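PDB 5Y7Q: fanconi-associated nuclease 1 homolog from Pseudomonas aeruginosa, which belongs to the FAN1 family of nucleases, carries helix-turn-helix, SAP and VRR-NUC domains, and is modelled here with bound DNA. Local coordinates for residues R48-W53 with L198-N203; F211-A214 with I218-Y221; R220-E225 with L418-I423; C473-K478 with V486-L491. All coordinates share one frame; numbering follows the deposited sequence.

Contact 1: R48-W53 with L198-N203; sequences RAVLAW and LMYFGN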
# COMPACT_ATOMS: atom_id res chain seq x y z
N ARG A 48 -25.20 1.01 -9.88
CA ARG A 48 -26.05 -0.09 -10.36
C ARG A 48 -25.21 -1.22 -10.96
O ARG A 48 -25.49 -2.41 -10.73
CB ARG A 48 -27.08 0.43 -11.38
CG ARG A 48 -27.83 1.69 -10.96
CD ARG A 48 -29.24 1.74 -11.47
NE ARG A 48 -29.43 2.57 -12.67
CZ ARG A 48 -30.24 3.63 -12.72
NH1 ARG A 48 -30.89 4.02 -11.64
NH2 ARG A 48 -30.38 4.32 -13.85
N ALA A 49 -24.15 -0.87 -11.71
CA ALA A 49 -23.26 -1.90 -12.26
C ALA A 49 -22.67 -2.77 -11.16
O ALA A 49 -22.62 -4.01 -11.29
CB ALA A 49 -22.14 -1.27 -13.09
N VAL A 50 -22.22 -2.15 -10.06
CA VAL A 50 -21.64 -2.94 -8.96
C VAL A 50 -22.70 -3.81 -8.29
O VAL A 50 -22.42 -4.97 -7.93
CB VAL A 50 -20.95 -2.03 -7.93
CG1 VAL A 50 -21.09 -2.62 -6.52
CG2 VAL A 50 -19.49 -1.88 -8.28
N LEU A 51 -23.91 -3.28 -8.07
CA LEU A 51 -24.96 -4.09 -7.44
C LEU A 51 -25.26 -5.32 -8.28
O LEU A 51 -25.33 -6.44 -7.75
CB LEU A 51 -26.22 -3.26 -7.22
CG LEU A 51 -26.08 -2.10 -6.24
CD1 LEU A 51 -27.42 -1.48 -6.02
CD2 LEU A 51 -25.43 -2.49 -4.91
N ALA A 52 -25.43 -5.14 -9.59
CA ALA A 52 -25.69 -6.28 -10.47
C ALA A 52 -24.56 -7.30 -10.39
O ALA A 52 -24.80 -8.50 -10.17
CB ALA A 52 -25.86 -5.81 -11.91
N TRP A 53 -23.32 -6.82 -10.58
CA TRP A 53 -22.14 -7.68 -10.51
C TRP A 53 -22.13 -8.53 -9.24
O TRP A 53 -21.90 -9.74 -9.29
CB TRP A 53 -20.91 -6.77 -10.58
CG TRP A 53 -19.58 -7.40 -10.63
CD1 TRP A 53 -18.82 -7.80 -9.57
CD2 TRP A 53 -18.79 -7.62 -11.80
NE1 TRP A 53 -17.61 -8.28 -10.01
CE2 TRP A 53 -17.57 -8.19 -11.38
CE3 TRP A 53 -19.01 -7.41 -13.17
CZ2 TRP A 53 -16.57 -8.54 -12.27
CZ3 TRP A 53 -18.02 -7.77 -14.05
CH2 TRP A 53 -16.81 -8.32 -13.60
N LEU A 198 -16.07 -3.87 -0.47
CA LEU A 198 -15.01 -4.83 -0.23
C LEU A 198 -15.30 -6.14 -0.94
O LEU A 198 -14.38 -6.80 -1.45
CB LEU A 198 -14.81 -5.02 1.28
CG LEU A 198 -14.33 -6.41 1.67
CD1 LEU A 198 -12.81 -6.51 1.57
CD2 LEU A 198 -14.82 -6.86 3.04
N MET A 199 -16.57 -6.53 -1.05
CA MET A 199 -16.85 -7.73 -1.84
C MET A 199 -16.47 -7.55 -3.32
O MET A 199 -15.92 -8.47 -3.94
CB MET A 199 -18.31 -8.14 -1.70
CG MET A 199 -18.54 -9.23 -0.70
SD MET A 199 -20.30 -9.59 -0.53
CE MET A 199 -20.81 -8.00 0.11
N TYR A 200 -16.75 -6.38 -3.89
CA TYR A 200 -16.42 -6.19 -5.30
C TYR A 200 -14.91 -6.07 -5.52
O TYR A 200 -14.38 -6.67 -6.46
CB TYR A 200 -17.15 -4.97 -5.85
CG TYR A 200 -16.84 -4.62 -7.31
CD1 TYR A 200 -17.54 -5.20 -8.34
CD2 TYR A 200 -15.88 -3.65 -7.64
CE1 TYR A 200 -17.29 -4.88 -9.66
CE2 TYR A 200 -15.63 -3.32 -8.96
CZ TYR A 200 -16.35 -3.95 -9.98
OH TYR A 200 -16.13 -3.65 -11.30
N PHE A 201 -14.21 -5.31 -4.68
CA PHE A 201 -12.81 -5.00 -4.93
C PHE A 201 -11.83 -6.00 -4.34
O PHE A 201 -10.66 -6.00 -4.75
CB PHE A 201 -12.45 -3.62 -4.37
CG PHE A 201 -12.88 -2.49 -5.24
CD1 PHE A 201 -12.43 -2.38 -6.54
CD2 PHE A 201 -13.74 -1.51 -4.76
CE1 PHE A 201 -12.84 -1.31 -7.35
CE2 PHE A 201 -14.13 -0.44 -5.56
CZ PHE A 201 -13.70 -0.35 -6.85
N GLY A 202 -12.25 -6.85 -3.41
CA GLY A 202 -11.30 -7.65 -2.65
C GLY A 202 -10.48 -6.90 -1.63
O GLY A 202 -9.51 -7.47 -1.11
N ASN A 203 -10.85 -5.67 -1.27
CA ASN A 203 -10.11 -4.82 -0.34
C ASN A 203 -10.93 -3.56 -0.09
O ASN A 203 -11.83 -3.23 -0.88
CB ASN A 203 -8.73 -4.45 -0.89
CG ASN A 203 -8.82 -3.60 -2.17
OD1 ASN A 203 -9.00 -2.39 -2.12
ND2 ASN A 203 -8.72 -4.25 -3.31
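The ring of Tyr-200 is met on one face by Val-50 and at one edge by Trp-53. CG2 of Val-50 lies over the centre of the tyrosine ring, 3.8 Å from its centroid and only 7° off the ring normal. This is a CH-pi contact. On its CD1 and CE1 side the tyrosine turns its edge to the indole of Trp-53. CE1 of Tyr-200 sits over one face of that indole, offset toward the rim. The pair is T-shaped, with the planes at 67°. Its closest carbon approach is doubtful in the model. Another edge of the Tyr-200 ring reaches the neighbouring Phe-201, whose face takes CD2 of Tyr-200.

The contact is helix-to-helix packing. Helix 42-57, part of the FAN1 helix-turn-helix domain, lies against the C-terminal end of helix 190-201. Val-50 and Trp-53 are one turn apart, and Tyr-200 fits between them. Tyr-200 gets there with CG anti to its own N (chi1 177°), and Trp-53 has the same setting. The second helix ends just after the tyrosine. Gly-202 takes a positive phi, while its N still bonds O of Leu-198 at 2.9 Å. Beyond the two segments, Pro-434 and Phe-435 also touch Tyr-200. Val-50 packs on Trp-208 and Phe-211, and the Trp-53 ring has a cation-pi partner in Arg-57.

Contact 2: F211-A214 with I218-Y221; sequences FVLA and IYRY. With nucleotides of chain D; nucleotides of chain B.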
# COMPACT_ATOMS: atom_id res chain seq x y z
N PHE A 211 -14.16 3.84 -11.04
CA PHE A 211 -14.92 3.76 -12.29
C PHE A 211 -14.77 5.02 -13.13
O PHE A 211 -14.63 4.95 -14.36
CB PHE A 211 -16.39 3.50 -12.01
CG PHE A 211 -16.67 2.08 -11.66
CD1 PHE A 211 -17.08 1.18 -12.64
CD2 PHE A 211 -16.51 1.63 -10.35
CE1 PHE A 211 -17.31 -0.13 -12.33
CE2 PHE A 211 -16.75 0.31 -10.04
CZ PHE A 211 -17.16 -0.57 -11.03
N VAL A 212 -14.79 6.19 -12.49
CA VAL A 212 -14.71 7.41 -13.28
C VAL A 212 -13.28 7.69 -13.70
O VAL A 212 -13.02 8.12 -14.83
CB VAL A 212 -15.36 8.59 -12.53
CG1 VAL A 212 -14.59 8.94 -11.29
CG2 VAL A 212 -15.47 9.80 -13.46
N LEU A 213 -12.30 7.40 -12.83
CA LEU A 213 -10.91 7.65 -13.18
C LEU A 213 -10.43 6.72 -14.31
O LEU A 213 -9.63 7.14 -15.17
CB LEU A 213 -10.03 7.52 -11.94
CG LEU A 213 -9.84 8.75 -11.04
CD1 LEU A 213 -10.88 9.86 -11.26
CD2 LEU A 213 -9.84 8.33 -9.60
N ALA A 214 -10.94 5.49 -14.36
CA ALA A 214 -10.66 4.65 -15.52
C ALA A 214 -11.45 5.09 -16.73
O ALA A 214 -11.01 4.86 -17.85
CB ALA A 214 -10.96 3.19 -15.22
N ILE A 218 -7.56 8.61 -16.62
CA ILE A 218 -6.56 9.00 -15.64
C ILE A 218 -5.89 7.76 -15.05
O ILE A 218 -4.69 7.76 -14.77
CB ILE A 218 -7.20 9.89 -14.56
CG1 ILE A 218 -7.61 11.21 -15.19
CG2 ILE A 218 -6.24 10.12 -13.44
CD1 ILE A 218 -8.92 11.76 -14.68
N TYR A 219 -6.66 6.70 -14.85
CA TYR A 219 -6.16 5.40 -14.46
C TYR A 219 -6.42 4.47 -15.62
O TYR A 219 -7.55 4.39 -16.09
CB TYR A 219 -6.90 4.87 -13.23
CG TYR A 219 -6.67 5.62 -11.93
CD1 TYR A 219 -5.72 6.62 -11.83
CD2 TYR A 219 -7.41 5.28 -10.79
CE1 TYR A 219 -5.52 7.28 -10.63
CE2 TYR A 219 -7.21 5.93 -9.59
CZ TYR A 219 -6.27 6.93 -9.51
OH TYR A 219 -6.06 7.57 -8.30
N ARG A 220 -5.39 3.77 -16.11
CA ARG A 220 -5.58 2.83 -17.21
C ARG A 220 -5.10 1.47 -16.76
O ARG A 220 -3.90 1.28 -16.52
CB ARG A 220 -4.87 3.29 -18.48
CG ARG A 220 -5.30 4.66 -18.99
CD ARG A 220 -4.86 4.93 -20.42
NE ARG A 220 -4.91 3.73 -21.25
CZ ARG A 220 -3.83 3.12 -21.72
NH1 ARG A 220 -2.63 3.63 -21.44
NH2 ARG A 220 -3.92 2.03 -22.47
N TYR A 221 -6.02 0.52 -16.66
CA TYR A 221 -5.74 -0.81 -16.17
C TYR A 221 -5.74 -1.80 -17.31
O TYR A 221 -6.48 -1.64 -18.28
CB TYR A 221 -6.77 -1.25 -15.14
CG TYR A 221 -6.78 -0.43 -13.86
CD1 TYR A 221 -7.64 0.67 -13.70
CD2 TYR A 221 -5.94 -0.76 -12.80
CE1 TYR A 221 -7.66 1.41 -12.53
CE2 TYR A 221 -5.94 -0.03 -11.64
CZ TYR A 221 -6.81 1.04 -11.51
OH TYR A 221 -6.80 1.76 -10.34
P DT D 12 -4.69 7.39 -2.72
OP1 DT D 12 -4.82 8.06 -1.40
OP2 DT D 12 -5.89 7.25 -3.58
O5' DT D 12 -3.54 8.13 -3.58
C5' DT D 12 -3.44 7.94 -5.02
C4' DT D 12 -2.12 8.47 -5.58
O4' DT D 12 -1.21 7.36 -5.87
C3' DT D 12 -2.22 9.25 -6.90
O3' DT D 12 -2.29 10.64 -6.64
C2' DT D 12 -0.92 8.87 -7.59
C1' DT D 12 -0.85 7.40 -7.23
N1 DT D 12 -1.83 6.56 -7.97
C2 DT D 12 -1.98 6.69 -9.35
O2 DT D 12 -1.34 7.47 -10.04
N3 DT D 12 -2.92 5.86 -9.89
C4 DT D 12 -3.71 4.94 -9.23
O4 DT D 12 -4.53 4.24 -9.81
C5 DT D 12 -3.50 4.86 -7.81
C6 DT D 12 -2.59 5.65 -7.26
P DG B 10 -19.88 15.81 -11.26
OP1 DG B 10 -20.89 16.72 -11.86
OP2 DG B 10 -20.25 14.66 -10.42
O5' DG B 10 -19.00 15.34 -12.50
C5' DG B 10 -18.45 16.33 -13.36
C4' DG B 10 -17.27 15.76 -14.09
O4' DG B 10 -16.20 15.56 -13.16
C3' DG B 10 -17.55 14.42 -14.75
O3' DG B 10 -17.36 14.50 -16.14
C2' DG B 10 -16.56 13.45 -14.11
C1' DG B 10 -15.53 14.37 -13.47
N9 DG B 10 -15.00 13.80 -12.25
C8 DG B 10 -15.71 13.17 -11.26
N7 DG B 10 -14.96 12.75 -10.28
C5 DG B 10 -13.67 13.12 -10.65
C6 DG B 10 -12.44 12.93 -9.99
O6 DG B 10 -12.22 12.37 -8.90
N1 DG B 10 -11.37 13.46 -10.73
C2 DG B 10 -11.50 14.09 -11.96
N2 DG B 10 -10.37 14.54 -12.53
N3 DG B 10 -12.65 14.27 -12.58
C4 DG B 10 -13.69 13.76 -11.88
P DC D 13 -2.11 11.71 -7.82
OP1 DC D 13 -0.66 11.85 -8.10
OP2 DC D 13 -2.85 12.90 -7.34
O5' DC D 13 -2.86 11.06 -9.10
C5' DC D 13 -2.30 11.19 -10.45
C4' DC D 13 -3.04 12.23 -11.30
O4' DC D 13 -4.41 11.86 -11.39
C3' DC D 13 -3.01 13.65 -10.75
O3' DC D 13 -2.11 14.47 -11.46
C2' DC D 13 -4.44 14.19 -10.90
C1' DC D 13 -5.26 12.99 -11.31
N1 DC D 13 -6.36 12.67 -10.38
C2 DC D 13 -7.66 13.14 -10.65
O2 DC D 13 -7.84 13.84 -11.65
N3 DC D 13 -8.66 12.81 -9.80
C4 DC D 13 -8.41 12.05 -8.73
N4 DC D 13 -9.42 11.74 -7.94
C5 DC D 13 -7.11 11.56 -8.45
C6 DC D 13 -6.12 11.89 -9.29
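The chain folds back after helix 209-215 so that O of Leu-213 takes two backbone N-H groups, that of Tyr-219 at 3.0 Å in a nearly straight bond (176°) and that of Ile-218 in a weak one.

The side chains of Leu-213 and Tyr-219 run alongside each other toward the DNA. CB of Leu-213 covers one face of the tyrosine ring, 4.0 Å from its centroid, in a CH-pi contact. The ring lies there because CG of Tyr-219 is anti to its carbonyl carbon (chi1 -68°). The opposite face carries O4 of the thymine of DT12 of chain D, over the ring centre.

This helix end and the loop after it form part of the DNA-binding surface. DG10 of chain B and DC13 of chain D face each other as in a Watson-Crick pair, with N1 of DG10 2.9 Å from N3 of DC13. Leu-213 and Ile-218 approach the same face of the guanine. CD1 of Leu-213 is 3.7 Å from C6 of DG10, and CD1 of Ile-218 is 3.8 Å from N2 of DG10. CD2 of Leu-213 lies between CE2 of Tyr-219 and N4 of DC13. The other branch of Ile-218, CG2, packs on the sugar of DC13. CG2 of Val-212 touches the sugar of DG10. At the far end, CB of Ala-214 meets the edge of the Tyr-221 ring at CD1, 4.4 Å away.

Contact 3: R220-E225 with L418-I423; sequences RYESVE and LCWEAI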
# COMPACT_ATOMS: atom_id res chain seq x y z
N ARG A 220 -5.39 3.77 -16.11
CA ARG A 220 -5.58 2.83 -17.21
C ARG A 220 -5.10 1.47 -16.76
O ARG A 220 -3.90 1.28 -16.52
CB ARG A 220 -4.87 3.29 -18.48
CG ARG A 220 -5.30 4.66 -18.99
CD ARG A 220 -4.86 4.93 -20.42
NE ARG A 220 -4.91 3.73 -21.25
CZ ARG A 220 -3.83 3.12 -21.72
NH1 ARG A 220 -2.63 3.63 -21.44
NH2 ARG A 220 -3.92 2.03 -22.47
N TYR A 221 -6.02 0.52 -16.66
CA TYR A 221 -5.74 -0.81 -16.17
C TYR A 221 -5.74 -1.80 -17.31
O TYR A 221 -6.48 -1.64 -18.28
CB TYR A 221 -6.77 -1.25 -15.14
CG TYR A 221 -6.78 -0.43 -13.86
CD1 TYR A 221 -7.64 0.67 -13.70
CD2 TYR A 221 -5.94 -0.76 -12.80
CE1 TYR A 221 -7.66 1.41 -12.53
CE2 TYR A 221 -5.94 -0.03 -11.64
CZ TYR A 221 -6.81 1.04 -11.51
OH TYR A 221 -6.80 1.76 -10.34
N GLU A 222 -4.90 -2.84 -17.19
CA GLU A 222 -4.85 -3.88 -18.21
C GLU A 222 -6.11 -4.73 -18.13
O GLU A 222 -6.61 -5.03 -17.04
CB GLU A 222 -3.61 -4.76 -18.04
CG GLU A 222 -3.60 -6.04 -18.90
CD GLU A 222 -3.34 -5.81 -20.40
OE1 GLU A 222 -4.18 -5.19 -21.10
OE2 GLU A 222 -2.30 -6.28 -20.88
N SER A 223 -6.64 -5.08 -19.30
CA SER A 223 -7.88 -5.85 -19.38
C SER A 223 -7.53 -7.33 -19.41
O SER A 223 -6.80 -7.78 -20.30
CB SER A 223 -8.68 -5.46 -20.61
OG SER A 223 -8.81 -6.56 -21.49
N VAL A 224 -8.00 -8.08 -18.42
CA VAL A 224 -7.86 -9.53 -18.40
C VAL A 224 -9.23 -10.14 -18.63
O VAL A 224 -10.24 -9.63 -18.12
CB VAL A 224 -7.29 -10.05 -17.07
CG1 VAL A 224 -7.08 -11.54 -17.13
CG2 VAL A 224 -6.01 -9.35 -16.73
N GLU A 225 -9.27 -11.22 -19.40
CA GLU A 225 -10.50 -11.99 -19.54
C GLU A 225 -10.43 -13.13 -18.54
O GLU A 225 -9.64 -14.07 -18.69
CB GLU A 225 -10.69 -12.47 -20.98
CG GLU A 225 -11.01 -11.33 -22.00
CD GLU A 225 -12.01 -10.24 -21.49
OE1 GLU A 225 -11.59 -9.30 -20.76
OE2 GLU A 225 -13.21 -10.31 -21.81
N LEU A 418 9.22 -7.76 -20.09
CA LEU A 418 9.41 -9.07 -20.70
C LEU A 418 8.32 -10.02 -20.24
O LEU A 418 7.67 -10.70 -21.06
CB LEU A 418 10.80 -9.63 -20.37
CG LEU A 418 11.21 -10.93 -21.03
CD1 LEU A 418 11.01 -10.91 -22.56
CD2 LEU A 418 12.67 -11.21 -20.66
N CYS A 419 8.05 -10.02 -18.94
CA CYS A 419 7.21 -11.02 -18.31
C CYS A 419 5.77 -10.59 -18.20
O CYS A 419 4.99 -11.26 -17.51
CB CYS A 419 7.79 -11.38 -16.96
SG CYS A 419 9.26 -12.38 -17.18
N TRP A 420 5.41 -9.48 -18.83
CA TRP A 420 4.05 -8.95 -18.80
C TRP A 420 2.98 -10.01 -19.03
O TRP A 420 1.98 -10.07 -18.31
CB TRP A 420 3.93 -7.86 -19.86
CG TRP A 420 2.69 -7.13 -19.79
CD1 TRP A 420 1.50 -7.47 -20.35
CD2 TRP A 420 2.49 -5.87 -19.15
NE1 TRP A 420 0.55 -6.51 -20.08
CE2 TRP A 420 1.14 -5.51 -19.35
CE3 TRP A 420 3.32 -5.01 -18.43
CZ2 TRP A 420 0.60 -4.32 -18.85
CZ3 TRP A 420 2.77 -3.82 -17.92
CH2 TRP A 420 1.44 -3.49 -18.14
N GLU A 421 3.16 -10.85 -20.06
CA GLU A 421 2.12 -11.79 -20.43
C GLU A 421 1.94 -12.88 -19.39
O GLU A 421 0.86 -13.47 -19.31
CB GLU A 421 2.41 -12.40 -21.80
CG GLU A 421 1.53 -11.82 -22.91
CD GLU A 421 2.27 -10.86 -23.84
OE1 GLU A 421 3.38 -11.21 -24.30
OE2 GLU A 421 1.73 -9.76 -24.10
N ALA A 422 2.98 -13.17 -18.60
CA ALA A 422 2.81 -14.08 -17.46
C ALA A 422 2.26 -13.37 -16.23
O ALA A 422 1.51 -13.97 -15.45
CB ALA A 422 4.14 -14.73 -17.12
N ILE A 423 2.67 -12.12 -16.00
CA ILE A 423 2.25 -11.42 -14.80
C ILE A 423 0.74 -11.22 -14.82
O ILE A 423 0.07 -11.35 -13.79
CB ILE A 423 3.04 -10.11 -14.68
CG1 ILE A 423 4.49 -10.44 -14.33
CG2 ILE A 423 2.45 -9.18 -13.64
CD1 ILE A 423 5.39 -9.25 -14.48
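Glu-222 and Trp-420 carry the whole contact, each burying about 40 Å² against the other segment. NE1 of Trp-420 gives its N-H to OE2 of Glu-222 at 3.0 Å, and the bond is close to straight (171°). The oxygen lies in the indole plane, at the ring edge. On the carboxylate the donor comes from the anti side, 26° out of the plane. The two flat groups are steeply turned, at 70° to each other. Glu-222 starts out extended, with CG anti to its N, then bends at chi2.

The bond ties the loop between helices 209-215 and 236-253 to the short helix 420-423. Trp-420 opens that helix, and Cys-419 is at its N-cap position. O of Cys-419 accepts N of Ile-423 at 2.9 Å. The other carboxylate oxygen turns back to its own loop: OE1 of Glu-222 takes N of Ser-223 at 3.1 Å through its anti lone pair. These two bonds, one to each oxygen, limit rotation of the carboxylate. Lys-478 of helix 467-478 packs on Trp-420, and its NZ makes a long, weak ion pair with OE2 of Glu-222.

Contact 4: C473-K478 with V486-L491; sequences CRYRDK and VYWELL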
# COMPACT_ATOMS: atom_id res chain seq x y z
N CYS A 473 8.04 -4.01 -28.18
CA CYS A 473 6.63 -4.11 -28.54
C CYS A 473 5.74 -4.07 -27.31
O CYS A 473 4.72 -3.39 -27.31
CB CYS A 473 6.38 -5.35 -29.38
SG CYS A 473 6.72 -4.98 -31.11
N ARG A 474 6.12 -4.79 -26.25
CA ARG A 474 5.35 -4.70 -25.02
C ARG A 474 5.33 -3.27 -24.51
O ARG A 474 4.31 -2.79 -24.03
CB ARG A 474 5.92 -5.65 -23.96
CG ARG A 474 4.88 -6.49 -23.22
CD ARG A 474 4.14 -7.50 -24.10
NE ARG A 474 5.03 -8.36 -24.88
CZ ARG A 474 5.01 -8.47 -26.21
NH1 ARG A 474 4.12 -7.78 -26.92
NH2 ARG A 474 5.87 -9.28 -26.84
N TYR A 475 6.45 -2.56 -24.68
CA TYR A 475 6.54 -1.17 -24.27
C TYR A 475 5.57 -0.30 -25.06
O TYR A 475 4.93 0.59 -24.49
CB TYR A 475 7.97 -0.67 -24.47
CG TYR A 475 8.27 0.78 -24.10
CD1 TYR A 475 8.12 1.82 -25.04
CD2 TYR A 475 8.74 1.10 -22.86
CE1 TYR A 475 8.42 3.13 -24.72
CE2 TYR A 475 9.04 2.39 -22.53
CZ TYR A 475 8.89 3.40 -23.45
OH TYR A 475 9.22 4.67 -23.06
N ARG A 476 5.47 -0.51 -26.37
CA ARG A 476 4.56 0.34 -27.14
C ARG A 476 3.10 -0.02 -26.87
O ARG A 476 2.26 0.86 -26.72
CB ARG A 476 4.89 0.23 -28.62
CG ARG A 476 6.11 1.00 -29.09
CD ARG A 476 6.64 0.35 -30.35
NE ARG A 476 7.40 1.24 -31.21
CZ ARG A 476 8.55 1.81 -30.87
NH1 ARG A 476 9.07 1.61 -29.65
NH2 ARG A 476 9.17 2.59 -31.74
N ASP A 477 2.79 -1.32 -26.83
CA ASP A 477 1.43 -1.80 -26.59
C ASP A 477 0.91 -1.34 -25.23
O ASP A 477 -0.18 -0.77 -25.12
CB ASP A 477 1.42 -3.33 -26.71
CG ASP A 477 0.08 -3.91 -27.17
OD1 ASP A 477 -0.91 -3.90 -26.38
OD2 ASP A 477 0.02 -4.40 -28.32
N LYS A 478 1.69 -1.58 -24.18
CA LYS A 478 1.23 -1.45 -22.81
C LYS A 478 1.52 -0.11 -22.18
O LYS A 478 1.26 0.05 -20.98
CB LYS A 478 1.85 -2.54 -21.94
CG LYS A 478 1.56 -3.92 -22.45
CD LYS A 478 0.12 -4.06 -22.88
CE LYS A 478 -0.21 -5.53 -23.15
NZ LYS A 478 -1.46 -5.71 -23.94
N VAL A 486 6.48 -1.85 -13.68
CA VAL A 486 6.90 -1.03 -14.81
C VAL A 486 6.65 0.43 -14.50
O VAL A 486 5.50 0.86 -14.36
CB VAL A 486 6.20 -1.43 -16.12
CG1 VAL A 486 6.58 -0.47 -17.23
CG2 VAL A 486 6.56 -2.87 -16.49
N TYR A 487 7.74 1.21 -14.42
CA TYR A 487 7.68 2.64 -14.16
C TYR A 487 7.87 3.35 -15.50
O TYR A 487 9.00 3.63 -15.90
CB TYR A 487 8.80 3.05 -13.19
CG TYR A 487 8.91 2.29 -11.86
CD1 TYR A 487 8.72 2.95 -10.64
CD2 TYR A 487 9.24 0.94 -11.81
CE1 TYR A 487 8.82 2.30 -9.43
CE2 TYR A 487 9.35 0.28 -10.60
CZ TYR A 487 9.14 0.96 -9.41
OH TYR A 487 9.25 0.30 -8.20
N TRP A 488 6.77 3.79 -16.12
CA TRP A 488 6.81 4.37 -17.47
C TRP A 488 7.32 5.80 -17.46
O TRP A 488 7.91 6.27 -18.44
CB TRP A 488 5.43 4.38 -18.11
CG TRP A 488 4.69 3.12 -18.11
CD1 TRP A 488 3.74 2.74 -17.22
CD2 TRP A 488 4.81 2.05 -19.07
NE1 TRP A 488 3.26 1.50 -17.56
CE2 TRP A 488 3.90 1.05 -18.69
CE3 TRP A 488 5.59 1.84 -20.22
CZ2 TRP A 488 3.77 -0.14 -19.38
CZ3 TRP A 488 5.45 0.65 -20.92
CH2 TRP A 488 4.54 -0.32 -20.50
N GLU A 489 6.99 6.53 -16.40
CA GLU A 489 7.45 7.90 -16.26
C GLU A 489 8.97 7.94 -16.32
O GLU A 489 9.57 8.83 -16.94
CB GLU A 489 6.92 8.48 -14.94
CG GLU A 489 5.54 7.85 -14.45
CD GLU A 489 5.65 6.41 -13.83
OE1 GLU A 489 6.75 6.06 -13.32
OE2 GLU A 489 4.63 5.64 -13.87
N LEU A 490 9.61 6.94 -15.70
CA LEU A 490 11.05 6.84 -15.57
C LEU A 490 11.72 6.28 -16.82
O LEU A 490 12.90 6.57 -17.05
CB LEU A 490 11.39 5.95 -14.38
CG LEU A 490 12.80 5.39 -14.34
CD1 LEU A 490 13.76 6.47 -13.89
CD2 LEU A 490 12.89 4.17 -13.45
N LEU A 491 11.00 5.49 -17.63
CA LEU A 491 11.63 4.73 -18.70
C LEU A 491 11.27 5.36 -20.04
O LEU A 491 10.41 4.87 -20.77
CB LEU A 491 11.15 3.27 -18.61
CG LEU A 491 11.65 2.20 -19.59
CD1 LEU A 491 13.15 2.17 -19.56
CD2 LEU A 491 11.10 0.86 -19.20
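OH of Tyr-475 donates to O of Leu-491 at 2.6 Å, the one hydrogen bond between the two segments. It lies in the carbonyl plane of Leu-491, with a C=O...donor angle of 151°. The contact lies within the VRR-NUC domain, where the loop after helix 467-478 folds back on the last turns of that helix before helix 493-502 begins.

Tyr-475 reaches out with CG anti to its N (chi1 179°), which lets its hydroxyl meet the returning chain. The Leu-491 oxygen lies at the edge of the tyrosine ring, in its plane. CG of Leu-491 packs on CE2 of the same ring, 3.9 Å away. This leucine also touches Leu-410, Ser-413 and Leu-417 of helix 409-418.

Trp-488 lies beside the tyrosine. The two side chains pass one another running opposite ways, with CD2 of Tyr-475 3.8 Å from CZ3 of Trp-488. Their planes stand at 57°, an oblique pair. The benzo end of the indole points at the backbone of Tyr-475 and Lys-478. O of Tyr-475 lies near CZ3 of Trp-488 and O of Lys-478 near CZ2, while CB of Lys-478 packs on CH2. CG1 of Val-486, from the same loop, covers one indole face. The indole NE1 is satisfied by O of Leu-481.

Beyond its CB, the Lys-478 chain bends at chi2, and the bend carries NZ to Asp-477. There NZ of Lys-478 forms a salt bridge with OD1 of Asp-477 at 3.1 Å, from above the carboxylate plane.

Contacts 1 and 4 are buried, while contacts 2 and 3 are only partly so. Contact 1 is purely apolar and aromatic, between two helices far apart in sequence. Contact 4 is also mainly aromatic, but it is local, within the VRR-NUC domain, and has one polar bond. Contact 2 has the DNA as a main partner; it touches contact 1 through Phe-211, which packs on Val-50 and Tyr-200. Contacts 2 and 3 share Arg-220 and Tyr-221, and contact 3 reaches the DNA through that tyrosine. Contact 3 is polar where contact 1 is apolar. It adjoins contact 4 through weak ion pairs and through Trp-420.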